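Local coordinates for predicted transcriptional regulator (Clostridium thermocellum, PDB 1XMA), which is a predicted transcriptional regulator of the PadR-like family and probably binds operator DNA as a dimer through winged-helix domains, at residues 47-52 against 62-67. Residues are numbered along the deposited sequence; the frame is centred on the assembly and turned at random.
Sequences LSLLIE and KNIRIK. With HG (mercury (II) ion), chain I.
Leu-49 reaches from helix 35-52 to helix 57-67 with both methyl groups. CD1 lies against Ile-64 CG1 at 3.8 Å, and Asn-63 CB sits 4.0 Å from both CD1 and CD2, Leu-49 meeting Ile-64 and Asn-63 at a slant. CD2 turns to the aliphatic end of Lys-67 and packs 3.8 Å from its CE, leucine and lysine running past each other in opposite senses. With CG beside its own backbone N (chi1 -75°), Leu-49 points across to the other helix, the short segments crossing at 100° with axes 11.3 Å apart; such spacing leaves the joining to side chains, and no hydrogen bond links the two segments. Ile-64 offers CG1 rather than its tip, and it also touches Tyr-72 and Ile-74.

Beyond this apolar patch, Glu-52 and Lys-67 approach from opposite directions. The lysine chain is nearly extended until a bend at its last torsion (chi4 -73°), which swings NZ to the mercury ion, bound at 2.2 Å. Glu-52 turns its carboxylate toward the same ion, OE1 standing 3.0 Å from the mercury, longer than the NZ bond, and 3.9 Å from Lys-67 NZ, too far for a hydrogen bond. A lysine amine that coordinates a metal must offer a lone pair, so Lys-67 is probably neutral here. Phe-135 of the second subunit packs on both Leu-49 and Lys-67, bringing the dimer interface up to this contact. The arrangement is a near-perpendicular helix pair within a PadR-like winged-helix domain, where helix 57-67 follows strand 55-56, with a mercury ion bound by Lys-67 and close to Glu-52 at its outer edge.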
ATOM      1  N   LEU B  47       4.862  -9.255 -12.935  1.00 21.82           N
ATOM      2  CA  LEU B  47       4.269 -10.555 -13.242  1.00 19.46           C
ATOM      3  C   LEU B  47       3.014 -10.431 -14.098  1.00 22.08           C
ATOM      4  O   LEU B  47       2.785 -11.229 -15.025  1.00 21.91           O
ATOM      5  CB  LEU B  47       3.950 -11.306 -11.944  1.00 19.68           C
ATOM      6  CG  LEU B  47       5.158 -11.758 -11.113  1.00 20.72           C
ATOM      7  CD1 LEU B  47       4.688 -12.399  -9.837  1.00 20.83           C
ATOM      8  CD2 LEU B  47       6.094 -12.712 -11.915  1.00 19.50           C
ATOM      9  N   SER B  48       2.207  -9.429 -13.774  1.00 20.85           N
ATOM     10  CA  SER B  48       0.987  -9.141 -14.491  1.00 22.89           C
ATOM     11  C   SER B  48       1.257  -8.871 -15.990  1.00 21.51           C
ATOM     12  O   SER B  48       0.547  -9.377 -16.859  1.00 19.12           O
ATOM     13  CB  SER B  48       0.313  -7.937 -13.842  1.00 22.51           C
ATOM     14  OG  SER B  48      -0.798  -7.539 -14.582  1.00 24.56           O
ATOM     15  N   LEU B  49       2.287  -8.081 -16.274  1.00 18.96           N
ATOM     16  CA  LEU B  49       2.700  -7.829 -17.652  1.00 20.89           C
ATOM     17  C   LEU B  49       3.246  -9.071 -18.361  1.00 22.56           C
ATOM     18  O   LEU B  49       3.010  -9.259 -19.568  1.00 23.65           O
ATOM     19  CB  LEU B  49       3.702  -6.681 -17.728  1.00 18.61           C
ATOM     20  CG  LEU B  49       3.058  -5.301 -17.551  1.00 20.63           C
ATOM     21  CD1 LEU B  49       4.122  -4.227 -17.245  1.00 22.92           C
ATOM     22  CD2 LEU B  49       2.231  -4.916 -18.774  1.00 15.51           C
ATOM     23  N   LEU B  50       3.948  -9.919 -17.607  1.00 21.29           N
ATOM     24  CA  LEU B  50       4.493 -11.155 -18.151  1.00 23.01           C
ATOM     25  C   LEU B  50       3.422 -12.203 -18.436  1.00 26.14           C
ATOM     26  O   LEU B  50       3.607 -13.060 -19.301  1.00 28.52           O
ATOM     27  CB  LEU B  50       5.602 -11.711 -17.245  1.00 20.65           C
ATOM     28  CG  LEU B  50       6.852 -10.820 -17.280  1.00 21.23           C
ATOM     29  CD1 LEU B  50       7.871 -11.225 -16.221  1.00 17.72           C
ATOM     30  CD2 LEU B  50       7.487 -10.794 -18.684  1.00 16.73           C
ATOM     31  N   ILE B  51       2.292 -12.129 -17.730  1.00 26.82           N
ATOM     32  CA  ILE B  51       1.137 -12.984 -18.060  1.00 25.38           C
ATOM     33  C   ILE B  51       0.525 -12.637 -19.452  1.00 26.11           C
ATOM     34  O   ILE B  51       0.026 -13.523 -20.166  1.00 24.85           O
ATOM     35  CB  ILE B  51       0.072 -12.960 -16.937  1.00 23.64           C
ATOM     36  CG1 ILE B  51       0.636 -13.620 -15.679  1.00 23.36           C
ATOM     37  CG2 ILE B  51      -1.218 -13.653 -17.396  1.00 23.23           C
ATOM     38  CD1 ILE B  51      -0.080 -13.273 -14.388  1.00 22.42           C
ATOM     39  N   GLU B  52       0.570 -11.357 -19.815  1.00 25.46           N
ATOM     40  CA  GLU B  52       0.179 -10.908 -21.141  1.00 28.03           C
ATOM     41  C   GLU B  52       1.156 -11.392 -22.232  1.00 27.78           C
ATOM     42  O   GLU B  52       0.740 -11.824 -23.294  1.00 29.64           O
ATOM     43  CB  GLU B  52       0.085  -9.388 -21.176  1.00 30.10           C
ATOM     44  CG  GLU B  52      -1.050  -8.799 -20.371  1.00 34.70           C
ATOM     45  CD  GLU B  52      -1.000  -7.283 -20.343  1.00 38.35           C
ATOM     46  OE1 GLU B  52      -0.230  -6.702 -21.137  1.00 42.87           O
ATOM     47  OE2 GLU B  52      -1.723  -6.666 -19.533  1.00 40.05           O
ATOM     48  N   LYS B  62       8.265   0.953 -19.770  1.00 26.52           N
ATOM     49  CA  LYS B  62       7.463   1.721 -20.700  1.00 27.03           C
ATOM     50  C   LYS B  62       5.984   1.374 -20.520  1.00 24.22           C
ATOM     51  O   LYS B  62       5.145   2.261 -20.435  1.00 25.64           O
ATOM     52  CB  LYS B  62       7.921   1.467 -22.145  1.00 28.97           C
ATOM     53  CG  LYS B  62       7.176   2.279 -23.201  1.00 29.28           C
ATOM     54  CD  LYS B  62       7.839   2.164 -24.558  1.00 30.16           C
ATOM     55  CE  LYS B  62       7.386   0.886 -25.294  1.00 34.86           C
ATOM     56  NZ  LYS B  62       7.893   0.825 -26.725  1.00 36.22           N
ATOM     57  N   ASN B  63       5.681   0.084 -20.450  1.00 22.44           N
ATOM     58  CA  ASN B  63       4.303  -0.380 -20.308  1.00 24.47           C
ATOM     59  C   ASN B  63       3.660   0.037 -18.981  1.00 24.45           C
ATOM     60  O   ASN B  63       2.491   0.440 -18.951  1.00 26.26           O
ATOM     61  CB  ASN B  63       4.221  -1.892 -20.491  1.00 26.75           C
ATOM     62  CG  ASN B  63       4.114  -2.299 -21.954  1.00 29.47           C
ATOM     63  OD1 ASN B  63       3.549  -1.572 -22.760  1.00 32.83           O
ATOM     64  ND2 ASN B  63       4.650  -3.466 -22.295  1.00 26.02           N
ATOM     65  N   ILE B  64       4.429  -0.049 -17.892  1.00 25.42           N
ATOM     66  CA  ILE B  64       4.006   0.491 -16.583  1.00 21.76           C
ATOM     67  C   ILE B  64       3.594   1.978 -16.642  1.00 23.61           C
ATOM     68  O   ILE B  64       2.508   2.310 -16.209  1.00 24.85           O
ATOM     69  CB  ILE B  64       5.075   0.236 -15.464  1.00 18.89           C
ATOM     70  CG1 ILE B  64       5.225  -1.265 -15.202  1.00 18.05           C
ATOM     71  CG2 ILE B  64       4.697   0.942 -14.169  1.00 17.86           C
ATOM     72  CD1 ILE B  64       6.498  -1.644 -14.416  1.00 19.60           C
ATOM     73  N   ARG B  65       4.440   2.862 -17.178  1.00 25.53           N
ATOM     74  CA  ARG B  65       4.087   4.298 -17.188  1.00 30.70           C
ATOM     75  C   ARG B  65       2.936   4.650 -18.125  1.00 29.33           C
ATOM     76  O   ARG B  65       2.136   5.516 -17.803  1.00 28.94           O
ATOM     77  CB  ARG B  65       5.291   5.227 -17.417  1.00 33.09           C
ATOM     78  CG  ARG B  65       5.928   5.164 -18.789  1.00 36.66           C
ATOM     79  CD  ARG B  65       6.907   6.342 -19.037  1.00 36.05           C
ATOM     80  NE  ARG B  65       7.432   6.239 -20.392  1.00 40.19           N
ATOM     81  CZ  ARG B  65       8.552   5.584 -20.714  1.00 44.69           C
ATOM     82  NH1 ARG B  65       9.293   4.983 -19.761  1.00 45.51           N
ATOM     83  NH2 ARG B  65       8.937   5.516 -21.990  1.00 42.83           N
ATOM     84  N   ILE B  66       2.844   3.965 -19.261  1.00 28.64           N
ATOM     85  CA  ILE B  66       1.820   4.264 -20.253  1.00 29.66           C
ATOM     86  C   ILE B  66       0.458   3.832 -19.765  1.00 29.97           C
ATOM     87  O   ILE B  66      -0.521   4.594 -19.852  1.00 34.04           O
ATOM     88  CB  ILE B  66       2.140   3.613 -21.635  1.00 29.16           C
ATOM     89  CG1 ILE B  66       3.336   4.328 -22.283  1.00 29.20           C
ATOM     90  CG2 ILE B  66       0.913   3.648 -22.545  1.00 27.58           C
ATOM     91  CD1 ILE B  66       3.768   3.758 -23.605  1.00 28.58           C
ATOM     92  N   LYS B  67       0.404   2.614 -19.243  1.00 29.00           N
ATOM     93  CA  LYS B  67      -0.840   2.001 -18.815  1.00 29.53           C
ATOM     94  C   LYS B  67      -1.353   2.595 -17.514  1.00 28.90           C
ATOM     95  O   LYS B  67      -2.491   2.350 -17.132  1.00 30.99           O
ATOM     96  CB  LYS B  67      -0.659   0.488 -18.640  1.00 29.55           C
ATOM     97  CG  LYS B  67      -0.472  -0.309 -19.928  1.00 29.44           C
ATOM     98  CD  LYS B  67      -0.067  -1.783 -19.573  1.00 32.66           C
ATOM     99  CE  LYS B  67      -0.161  -2.725 -20.777  1.00 32.14           C
ATOM    100  NZ  LYS B  67      -1.606  -3.034 -21.150  1.00 37.53           N
TER
HETATM  101 HG    HG I 115      -1.533  -4.541 -22.701  0.50 42.81          HG